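Local coordinates for translocator protein BipD (Burkholderia pseudomallei, PDB 3NFT) that is needed for invasion of epithelial cells and survival within host cells, and probably regulates type III secretion of the effectors BipB and BipC from the needle tip, at residues Ile130-Gly133 and Lys134-Asp138; Leu235-Asp238 and Gly239-Trp242; Thr267-Glu270 and Lys271-Gln275. All coordinates share one frame; numbering follows the deposited sequence. Where two conformers were deposited one is given.

Interaction 1 of 3, residues Ile130-Gly133 and Lys134-Asp138; sequences IGQG and KSDID
Lys134 lies back along the helix over Ile130, four residues earlier, and its side chain can be followed atom by atom. Lys134 CB rests 3.5 Å from Gly131 O, and Lys134 CG lies equally near Ile130 O. With CG anti to the carbonyl carbon (chi1 -70°) and the chain extended beyond it, the methylenes run toward the start of the helix until Lys134 CE meets Ile130 CG2 at 3.8 Å. Lysine suits this place because its aliphatic shaft covers a buried isoleucine while NZ travels on to a salt bridge with Glu100.

One residue pair further round, Gln132 and Asp136 meet through their polar ends. A bend at chi2 (66°) turns the glutamine amide along the helix, and Gln132 NE2 gives a weak hydrogen bond of 3.2 Å to Asp136 OD2. The amide and carboxylate planes stand 71° apart. The aspartate's stronger partner is Arg204, which reaches OD1 in a salt bridge, so the carboxylate is held by two groups.

Beneath the side chains the helix is regular: Ile137 N, for example, bonds to Gly133 O at 3.0 Å. Helix 121-160 thus turns Ile130 and Ile137 toward helices 76-103 and 244-295. Gln132 and Asp136 meet helix 202-209 and Pro121 of the second subunit, and Asp136 also touches Gln275 of helix 244-295.

Interaction 2 of 3, residues Leu235-Asp238 and Gly239-Trp242; sequences LPPD and GTVW
Thr240 fits its side chain into the bend made by Pro236 and Pro237, and this is the tight part of the contact. Its hydroxyl donates a hydrogen bond to Pro237 O, with Thr240 OG1 2.8 Å from that oxygen and lying above the carbonyl plane, 35° out of it. The first torsion (chi1 -68°) places OG1 beside the backbone N, which turns it back across the turn; the methyl CG2 goes the other way and lies over one face of the Trp242 ring, offset toward its rim. Pro236 CB approaches Thr240 OG1 to 3.3 Å, and Pro236 CG touches Trp242 CH2 at 3.6 Å. The proline ring therefore packs against both threonine and the six-membered end of the indole, which on its own account meets the ring of Trp250.

The other side is looser. Asp238 and Gly239 form the exposed corner of a type II beta turn running from Pro237 to Thr240. Asp238 takes the second position, and glycine readily adopts the positive phi (77°) needed at the third. The side chain of Asp238 points away overall, although its CB still touches Gly239 N; OD2 bonds to Lys179 N, while Gly239 N is taken by Asp176 OD2.

Two prolines precede the corner, and a hydroxyl spans the turn. This chemistry is consistent with prolines limiting the approach while the threonine ties the turn to Pro237 O, where the chain enters strand 240-243 and Thr240 pairs with Ile175 of the neighbouring strand.

Interaction 3 of 3, residues Thr267-Glu270 and Lys271-Gln275; sequences TLVE and KYSHQ
Lys271 runs its extended side chain beside Thr267, pointing the same way, with Lys271 CG 3.4 Å from Thr267 O and Lys271 CE 3.9 Å from Thr267 CG2. Leu268 comes in obliquely, its CD1 3.7 Å from Lys271 NZ. A long apolar shaft with a charged tip suits a buried position: the outer end of the lysine chain lies against Thr267 CG2 and Leu268 CD1, and the ammonium group is satisfied beyond them.

The next contact centres on a carbonyl. Ser273 N bonds to Val269 O at 2.9 Å, as the helix requires. In the conformer given, one of two deposited, Ser273 OG also donates to Val269 O at 3.0 Å, chi1 (-61°) setting OG beside the backbone N; the two donors then arrive from opposite faces of the carbonyl plane. Serine is well matched to the place because a hydroxyl one atom beyond CB can swing back to the carbonyl of the preceding turn. Tyr272 also borders this carbonyl, Val269 O lying at the edge of its ring, near the plane.

Outside the first shell, Glu208 O accepts a hydrogen bond from Lys271 NZ. Thr267 is steadied in turn by OG1, bonded to Asn263 O one turn earlier. Further out, Tyr272 is buried among helices 41-56, 76-103 and 121-160, and Lys271 also packs on Tyr140 and on Gly115 of the second subunit. Side-chain returns to the i-4 carbonyl are familiar for serine and threonine in alpha-helices, and here they belong to helix 244-295, in a region predicted to form part of the coiled coil of this needle-tip protein.

How the interactions relate
Interactions 1 and 3 are neighbours in the helical bundle although far apart in sequence: their centres lie about 16 Å apart, and Gln275 OE1 comes 3.8 Å from Asp136 CB, so the two predicted coiled-coil helices pack directly. Both also touch the second subunit. Interaction 2 stands apart from this pair, its centre about 50 Å from that of interaction 1, on the opposite side of the chain's centre, and about 39 Å from that of interaction 3. The chain nevertheless links it to interaction 3, since strand 240-243 is followed at once by helix 244-295. A surface turn thus leads into the helix whose middle section meets helix 121-160.

Interaction 1 of 3, residues Ile130-Gly133 and Lys134-Asp138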
ATOM      1  N   ILE A 130      -3.348   0.051  -5.778  1.00 17.01           N
ATOM      2  CA  ILE A 130      -4.074   0.223  -7.025  1.00 17.11           C
ATOM      3  C   ILE A 130      -3.707   1.552  -7.671  1.00 17.97           C
ATOM      4  O   ILE A 130      -3.484   1.627  -8.872  1.00 18.02           O
ATOM      5  CB  ILE A 130      -5.592   0.078  -6.826  1.00 17.54           C
ATOM      6  CG1 ILE A 130      -5.950  -1.391  -6.554  1.00 18.34           C
ATOM      7  CG2 ILE A 130      -6.352   0.550  -8.066  1.00 18.91           C
ATOM      8  CD1 ILE A 130      -7.357  -1.618  -6.114  1.00 18.66           C
ATOM      9  N   GLY A 131      -3.620   2.607  -6.867  1.00 18.73           N
ATOM     10  CA  GLY A 131      -3.266   3.924  -7.394  1.00 19.73           C
ATOM     11  C   GLY A 131      -1.905   3.939  -8.058  1.00 20.35           C
ATOM     12  O   GLY A 131      -1.738   4.535  -9.120  1.00 20.44           O
ATOM     13  N   GLN A 132      -0.923   3.283  -7.444  1.00 20.94           N
ATOM     14  CA  GLN A 132       0.414   3.134  -8.043  1.00 21.45           C
ATOM     15  C   GLN A 132       0.316   2.358  -9.367  1.00 19.48           C
ATOM     16  O   GLN A 132       0.953   2.717 -10.361  1.00 19.45           O
ATOM     17  CB  GLN A 132       1.365   2.411  -7.091  1.00 22.00           C
ATOM     18  CG  GLN A 132       2.751   2.078  -7.675  1.00 25.88           C
ATOM     19  CD  GLN A 132       3.581   3.321  -7.990  1.00 28.53           C
ATOM     20  OE1 GLN A 132       3.461   4.338  -7.313  1.00 30.65           O
ATOM     21  NE2 GLN A 132       4.413   3.242  -9.032  1.00 31.08           N
ATOM     22  N   GLY A 133      -0.519   1.319  -9.374  1.00 17.89           N
ATOM     23  CA  GLY A 133      -0.768   0.536 -10.596  1.00 16.92           C
ATOM     24  C   GLY A 133      -1.291   1.386 -11.731  1.00 16.64           C
ATOM     25  O   GLY A 133      -0.800   1.300 -12.856  1.00 16.31           O
ATOM     26  N   LYS A 134      -2.284   2.218 -11.433  1.00 17.24           N
ATOM     27  CA  LYS A 134      -2.837   3.155 -12.404  1.00 18.13           C
ATOM     28  C   LYS A 134      -1.768   4.113 -12.956  1.00 18.79           C
ATOM     29  O   LYS A 134      -1.716   4.357 -14.161  1.00 18.09           O
ATOM     30  CB  LYS A 134      -3.982   3.960 -11.789  1.00 19.03           C
ATOM     31  CG  LYS A 134      -5.252   3.186 -11.496  1.00 21.34           C
ATOM     32  CD  LYS A 134      -6.266   4.163 -10.891  1.00 25.21           C
ATOM     33  CE  LYS A 134      -7.466   3.491 -10.284  1.00 27.30           C
ATOM     34  NZ  LYS A 134      -8.368   4.522  -9.687  1.00 28.05           N
ATOM     35  N   SER A 135      -0.923   4.650 -12.074  1.00 19.55           N
ATOM     36  CA  SER A 135       0.186   5.524 -12.491  1.00 21.15           C
ATOM     37  C   SER A 135       1.143   4.819 -13.448  1.00 20.62           C
ATOM     38  O   SER A 135       1.507   5.362 -14.496  1.00 20.24           O
ATOM     39  CB  SER A 135       0.966   6.048 -11.262  1.00 21.78           C
ATOM     40  OG  SER A 135       2.071   6.867 -11.657  1.00 24.26           O
ATOM     41  N   ASP A 136       1.535   3.600 -13.112  1.00 19.83           N
ATOM     42  CA  ASP A 136       2.469   2.846 -13.955  1.00 19.47           C
ATOM     43  C   ASP A 136       1.863   2.522 -15.314  1.00 17.56           C
ATOM     44  O   ASP A 136       2.543   2.608 -16.335  1.00 17.40           O
ATOM     45  CB  ASP A 136       2.929   1.566 -13.267  1.00 20.44           C
ATOM     46  CG  ASP A 136       3.935   1.816 -12.167  1.00 23.68           C
ATOM     47  OD1 ASP A 136       4.578   2.882 -12.158  1.00 26.83           O
ATOM     48  OD2 ASP A 136       4.078   0.944 -11.298  1.00 25.92           O
ATOM     49  N   ILE A 137       0.584   2.150 -15.334  1.00 16.31           N
ATOM     50  CA  ILE A 137      -0.095   1.938 -16.609  1.00 15.52           C
ATOM     51  C   ILE A 137      -0.040   3.139 -17.507  1.00 15.24           C
ATOM     52  O   ILE A 137       0.278   3.038 -18.696  1.00 15.70           O
ATOM     53  CB  ILE A 137      -1.607   1.599 -16.416  1.00 16.29           C
ATOM     54  CG1 ILE A 137      -1.755   0.202 -15.845  1.00 17.25           C
ATOM     55  CG2 ILE A 137      -2.397   1.785 -17.738  1.00 17.30           C
ATOM     56  CD1 ILE A 137      -3.148   0.013 -15.193  1.00 19.72           C
ATOM     57  N   ASP A 138      -0.398   4.278 -16.930  1.00 15.78           N
ATOM     58  CA  ASP A 138      -0.412   5.531 -17.667  1.00 16.62           C
ATOM     59  C   ASP A 138       0.969   5.918 -18.149  1.00 15.80           C
ATOM     60  O   ASP A 138       1.142   6.335 -19.309  1.00 16.86           O
ATOM     61  CB  ASP A 138      -0.946   6.657 -16.763  1.00 17.45           C
ATOM     62  CG  ASP A 138      -2.453   6.636 -16.600  1.00 22.15           C
ATOM     63  OD1 ASP A 138      -2.944   7.458 -15.784  1.00 28.94           O
ATOM     64  OD2 ASP A 138      -3.159   5.842 -17.256  1.00 26.89           O
TER

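Interaction 2 of 3, residues Leu235-Asp238 and Gly239-Trp242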
ATOM      1  N   LEU A 235      25.927  11.630 -44.248  1.00 13.40           N
ATOM      2  CA  LEU A 235      25.489  11.836 -45.625  1.00 12.59           C
ATOM      3  C   LEU A 235      26.407  12.780 -46.388  1.00 12.11           C
ATOM      4  O   LEU A 235      26.909  13.775 -45.827  1.00 13.64           O
ATOM      5  CB  LEU A 235      24.090  12.395 -45.653  1.00 13.08           C
ATOM      6  CG  LEU A 235      23.033  11.350 -45.297  1.00 13.89           C
ATOM      7  CD1 LEU A 235      21.808  12.025 -44.738  1.00 16.46           C
ATOM      8  CD2 LEU A 235      22.756  10.452 -46.554  1.00 16.24           C
ATOM      9  N   PRO A 236      26.618  12.497 -47.678  1.00 11.93           N
ATOM     10  CA  PRO A 236      27.299  13.425 -48.579  1.00 11.87           C
ATOM     11  C   PRO A 236      26.308  14.481 -49.039  1.00 12.06           C
ATOM     12  O   PRO A 236      25.121  14.419 -48.702  1.00 12.50           O
ATOM     13  CB  PRO A 236      27.701  12.515 -49.731  1.00 11.86           C
ATOM     14  CG  PRO A 236      26.497  11.621 -49.860  1.00 11.39           C
ATOM     15  CD  PRO A 236      26.069  11.348 -48.429  1.00 11.61           C
ATOM     16  N   PRO A 237      26.773  15.444 -49.837  1.00 12.29           N
ATOM     17  CA  PRO A 237      25.879  16.494 -50.352  1.00 11.59           C
ATOM     18  C   PRO A 237      25.041  16.050 -51.550  1.00 11.92           C
ATOM     19  O   PRO A 237      25.231  14.929 -52.024  1.00 12.80           O
ATOM     20  CB  PRO A 237      26.857  17.615 -50.740  1.00 12.22           C
ATOM     21  CG  PRO A 237      28.029  16.896 -51.058  1.00 14.12           C
ATOM     22  CD  PRO A 237      28.177  15.739 -50.130  1.00 13.24           C
ATOM     23  N   ASP A 238      24.098  16.875 -51.982  1.00 11.70           N
ATOM     24  CA  ASP A 238      23.372  16.576 -53.223  1.00 12.22           C
ATOM     25  C   ASP A 238      24.303  16.317 -54.412  1.00 12.77           C
ATOM     26  O   ASP A 238      25.431  16.837 -54.497  1.00 14.62           O
ATOM     27  CB  ASP A 238      22.361  17.663 -53.571  1.00 13.45           C
ATOM     28  CG  ASP A 238      21.179  17.696 -52.655  1.00 13.66           C
ATOM     29  OD1 ASP A 238      20.453  18.739 -52.644  1.00 17.00           O
ATOM     30  OD2 ASP A 238      20.927  16.683 -51.962  1.00 13.29           O
ATOM     31  N   GLY A 239      23.834  15.464 -55.330  1.00 12.54           N
ATOM     32  CA  GLY A 239      24.546  15.170 -56.531  1.00 13.11           C
ATOM     33  C   GLY A 239      25.721  14.227 -56.430  1.00 13.12           C
ATOM     34  O   GLY A 239      26.487  14.065 -57.399  1.00 15.63           O
ATOM     35  N   THR A 240      25.889  13.608 -55.273  1.00 12.90           N
ATOM     36  CA  THR A 240      27.032  12.738 -55.039  1.00 12.84           C
ATOM     37  C   THR A 240      26.917  11.469 -55.846  1.00 13.38           C
ATOM     38  O   THR A 240      25.870  10.818 -55.847  1.00 14.49           O
ATOM     39  CB  THR A 240      27.171  12.402 -53.557  1.00 12.73           C
ATOM     40  OG1 THR A 240      27.541  13.605 -52.859  1.00 13.67           O
ATOM     41  CG2 THR A 240      28.240  11.312 -53.315  1.00 13.14           C
ATOM     42  N   VAL A 241      27.978  11.149 -56.557  1.00 13.50           N
ATOM     43  CA  VAL A 241      28.059   9.930 -57.334  1.00 14.59           C
ATOM     44  C   VAL A 241      29.139   9.046 -56.732  1.00 14.51           C
ATOM     45  O   VAL A 241      30.320   9.424 -56.649  1.00 15.45           O
ATOM     46  CB  VAL A 241      28.312  10.197 -58.822  1.00 15.06           C
ATOM     47  CG1 VAL A 241      28.484   8.869 -59.561  1.00 16.43           C
ATOM     48  CG2 VAL A 241      27.160  10.989 -59.419  1.00 15.47           C
ATOM     49  N   TRP A 242      28.725   7.874 -56.267  1.00 14.17           N
ATOM     50  CA  TRP A 242      29.634   6.920 -55.628  1.00 13.71           C
ATOM     51  C   TRP A 242      29.681   5.603 -56.397  1.00 14.85           C
ATOM     52  O   TRP A 242      28.652   5.101 -56.870  1.00 15.13           O
ATOM     53  CB  TRP A 242      29.181   6.603 -54.208  1.00 14.19           C
ATOM     54  CG  TRP A 242      29.569   7.563 -53.133  1.00 15.67           C
ATOM     55  CD1 TRP A 242      30.638   8.416 -53.138  1.00 18.13           C
ATOM     56  CD2 TRP A 242      28.950   7.702 -51.848  1.00 16.44           C
ATOM     57  NE1 TRP A 242      30.689   9.104 -51.939  1.00 19.99           N
ATOM     58  CE2 TRP A 242      29.666   8.674 -51.134  1.00 18.28           C
ATOM     59  CE3 TRP A 242      27.830   7.123 -51.243  1.00 16.52           C
ATOM     60  CZ2 TRP A 242      29.290   9.082 -49.845  1.00 18.47           C
ATOM     61  CZ3 TRP A 242      27.473   7.527 -49.973  1.00 15.96           C
ATOM     62  CH2 TRP A 242      28.216   8.480 -49.278  1.00 17.63           C
TER

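Interaction 3 of 3, residues Thr267-Glu270 and Lys271-Gln275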
ATOM      1  N   THR A 267      14.436  -3.176 -26.724  1.00 11.42           N
ATOM      2  CA  THR A 267      14.691  -3.147 -25.283  1.00 11.63           C
ATOM      3  C   THR A 267      13.515  -2.547 -24.517  1.00 11.99           C
ATOM      4  O   THR A 267      13.027  -3.104 -23.515  1.00 12.82           O
ATOM      5  CB  THR A 267      16.015  -2.369 -25.010  1.00 12.75           C
ATOM      6  OG1 THR A 267      17.067  -3.096 -25.639  1.00 14.77           O
ATOM      7  CG2 THR A 267      16.264  -2.222 -23.495  1.00 16.72           C
ATOM      8  N   LEU A 268      13.002  -1.420 -24.996  1.00 12.36           N
ATOM      9  CA  LEU A 268      11.909  -0.792 -24.294  1.00 14.76           C
ATOM     10  C   LEU A 268      10.608  -1.633 -24.389  1.00 14.12           C
ATOM     11  O   LEU A 268       9.824  -1.699 -23.441  1.00 14.53           O
ATOM     12  CB  LEU A 268      11.775   0.665 -24.780  1.00 16.70           C
ATOM     13  CG  LEU A 268      12.679   1.675 -24.004  1.00 22.08           C
ATOM     14  CD1 LEU A 268      14.016   1.173 -23.458  1.00 26.89           C
ATOM     15  CD2 LEU A 268      12.953   2.958 -24.817  1.00 25.40           C
ATOM     16  N   VAL A 269      10.405  -2.324 -25.506  1.00 13.10           N
ATOM     17  CA  VAL A 269       9.232  -3.190 -25.645  1.00 12.71           C
ATOM     18  C   VAL A 269       9.344  -4.364 -24.658  1.00 11.50           C
ATOM     19  O   VAL A 269       8.354  -4.827 -24.099  1.00 13.02           O
ATOM     20  CB  VAL A 269       9.057  -3.652 -27.102  1.00 13.74           C
ATOM     21  CG1 VAL A 269       8.057  -4.786 -27.213  1.00 14.98           C
ATOM     22  CG2 VAL A 269       8.624  -2.490 -27.982  1.00 14.85           C
ATOM     23  N   GLU A 270      10.543  -4.860 -24.437  1.00 11.50           N
ATOM     24  CA  GLU A 270      10.738  -5.914 -23.421  1.00 12.81           C
ATOM     25  C   GLU A 270      10.411  -5.414 -22.014  1.00 12.32           C
ATOM     26  O   GLU A 270       9.837  -6.122 -21.196  1.00 13.31           O
ATOM     27  CB  GLU A 270      12.167  -6.444 -23.498  1.00 14.10           C
ATOM     28  CG  GLU A 270      12.405  -7.324 -24.704  1.00 18.20           C
ATOM     29  CD  GLU A 270      13.862  -7.599 -24.995  1.00 24.52           C
ATOM     30  OE1 GLU A 270      14.751  -7.165 -24.216  1.00 28.56           O
ATOM     31  OE2 GLU A 270      14.118  -8.251 -26.030  1.00 27.44           O
ATOM     32  N   LYS A 271      10.765  -4.164 -21.719  1.00 11.97           N
ATOM     33  CA  LYS A 271      10.469  -3.593 -20.429  1.00 12.56           C
ATOM     34  C   LYS A 271       8.962  -3.367 -20.286  1.00 11.62           C
ATOM     35  O   LYS A 271       8.410  -3.585 -19.211  1.00 12.78           O
ATOM     36  CB  LYS A 271      11.242  -2.294 -20.244  1.00 13.32           C
ATOM     37  CG  LYS A 271      12.728  -2.486 -20.229  1.00 16.70           C
ATOM     38  CD  LYS A 271      13.410  -1.157 -20.169  1.00 19.74           C
ATOM     39  CE  LYS A 271      14.893  -1.321 -20.011  1.00 21.60           C
ATOM     40  NZ  LYS A 271      15.555  -0.018 -20.306  1.00 22.13           N
ATOM     41  N   TYR A 272       8.299  -2.955 -21.376  1.00 10.84           N
ATOM     42  CA  TYR A 272       6.855  -2.793 -21.400  1.00 11.31           C
ATOM     43  C   TYR A 272       6.171  -4.157 -21.139  1.00 11.71           C
ATOM     44  O   TYR A 272       5.213  -4.242 -20.390  1.00 12.85           O
ATOM     45  CB  TYR A 272       6.447  -2.225 -22.750  1.00 11.61           C
ATOM     46  CG  TYR A 272       4.980  -2.232 -23.018  1.00 10.47           C
ATOM     47  CD1 TYR A 272       4.097  -1.435 -22.284  1.00 10.79           C
ATOM     48  CD2 TYR A 272       4.444  -3.034 -24.020  1.00 10.52           C
ATOM     49  CE1 TYR A 272       2.722  -1.459 -22.544  1.00 10.38           C
ATOM     50  CE2 TYR A 272       3.083  -3.042 -24.286  1.00 11.73           C
ATOM     51  CZ  TYR A 272       2.227  -2.252 -23.556  1.00  9.69           C
ATOM     52  OH  TYR A 272       0.869  -2.285 -23.790  1.00 11.46           O
ATOM     53  N   SER A 273       6.677  -5.207 -21.767  0.56 12.19           N
ATOM     54  CA  SER A 273       6.161  -6.556 -21.528  0.56 12.47           C
ATOM     55  C   SER A 273       6.285  -6.974 -20.056  0.56 12.35           C
ATOM     56  O   SER A 273       5.383  -7.602 -19.505  0.56 12.54           O
ATOM     57  CB  SER A 273       6.876  -7.547 -22.445  0.56 12.16           C
ATOM     58  OG  SER A 273       6.636  -7.212 -23.799  0.56 14.09           O
ATOM     59  N   HIS A 274       7.402  -6.627 -19.424  1.00 12.94           N
ATOM     60  CA  HIS A 274       7.579  -6.845 -17.989  1.00 13.57           C
ATOM     61  C   HIS A 274       6.545  -6.068 -17.163  1.00 13.46           C
ATOM     62  O   HIS A 274       5.966  -6.606 -16.210  1.00 13.74           O
ATOM     63  CB  HIS A 274       9.008  -6.522 -17.532  1.00 15.10           C
ATOM     64  CG  HIS A 274       9.212  -6.696 -16.065  1.00 20.31           C
ATOM     65  ND1 HIS A 274       9.286  -5.628 -15.194  1.00 25.04           N
ATOM     66  CD2 HIS A 274       9.322  -7.812 -15.306  1.00 23.72           C
ATOM     67  CE1 HIS A 274       9.465  -6.082 -13.965  1.00 25.51           C
ATOM     68  NE2 HIS A 274       9.483  -7.402 -14.006  1.00 26.19           N
ATOM     69  N   GLN A 275       6.267  -4.824 -17.541  1.00 13.28           N
ATOM     70  CA  GLN A 275       5.216  -4.059 -16.904  1.00 13.24           C
ATOM     71  C   GLN A 275       3.857  -4.740 -17.051  1.00 12.18           C
ATOM     72  O   GLN A 275       3.103  -4.791 -16.097  1.00 12.70           O
ATOM     73  CB  GLN A 275       5.166  -2.603 -17.443  1.00 12.97           C
ATOM     74  CG  GLN A 275       3.805  -1.884 -17.472  1.00 15.19           C
ATOM     75  CD  GLN A 275       3.205  -1.644 -16.113  1.00 18.48           C
ATOM     76  OE1 GLN A 275       3.920  -1.612 -15.085  1.00 21.71           O
ATOM     77  NE2 GLN A 275       1.877  -1.456 -16.081  1.00 21.26           N
TER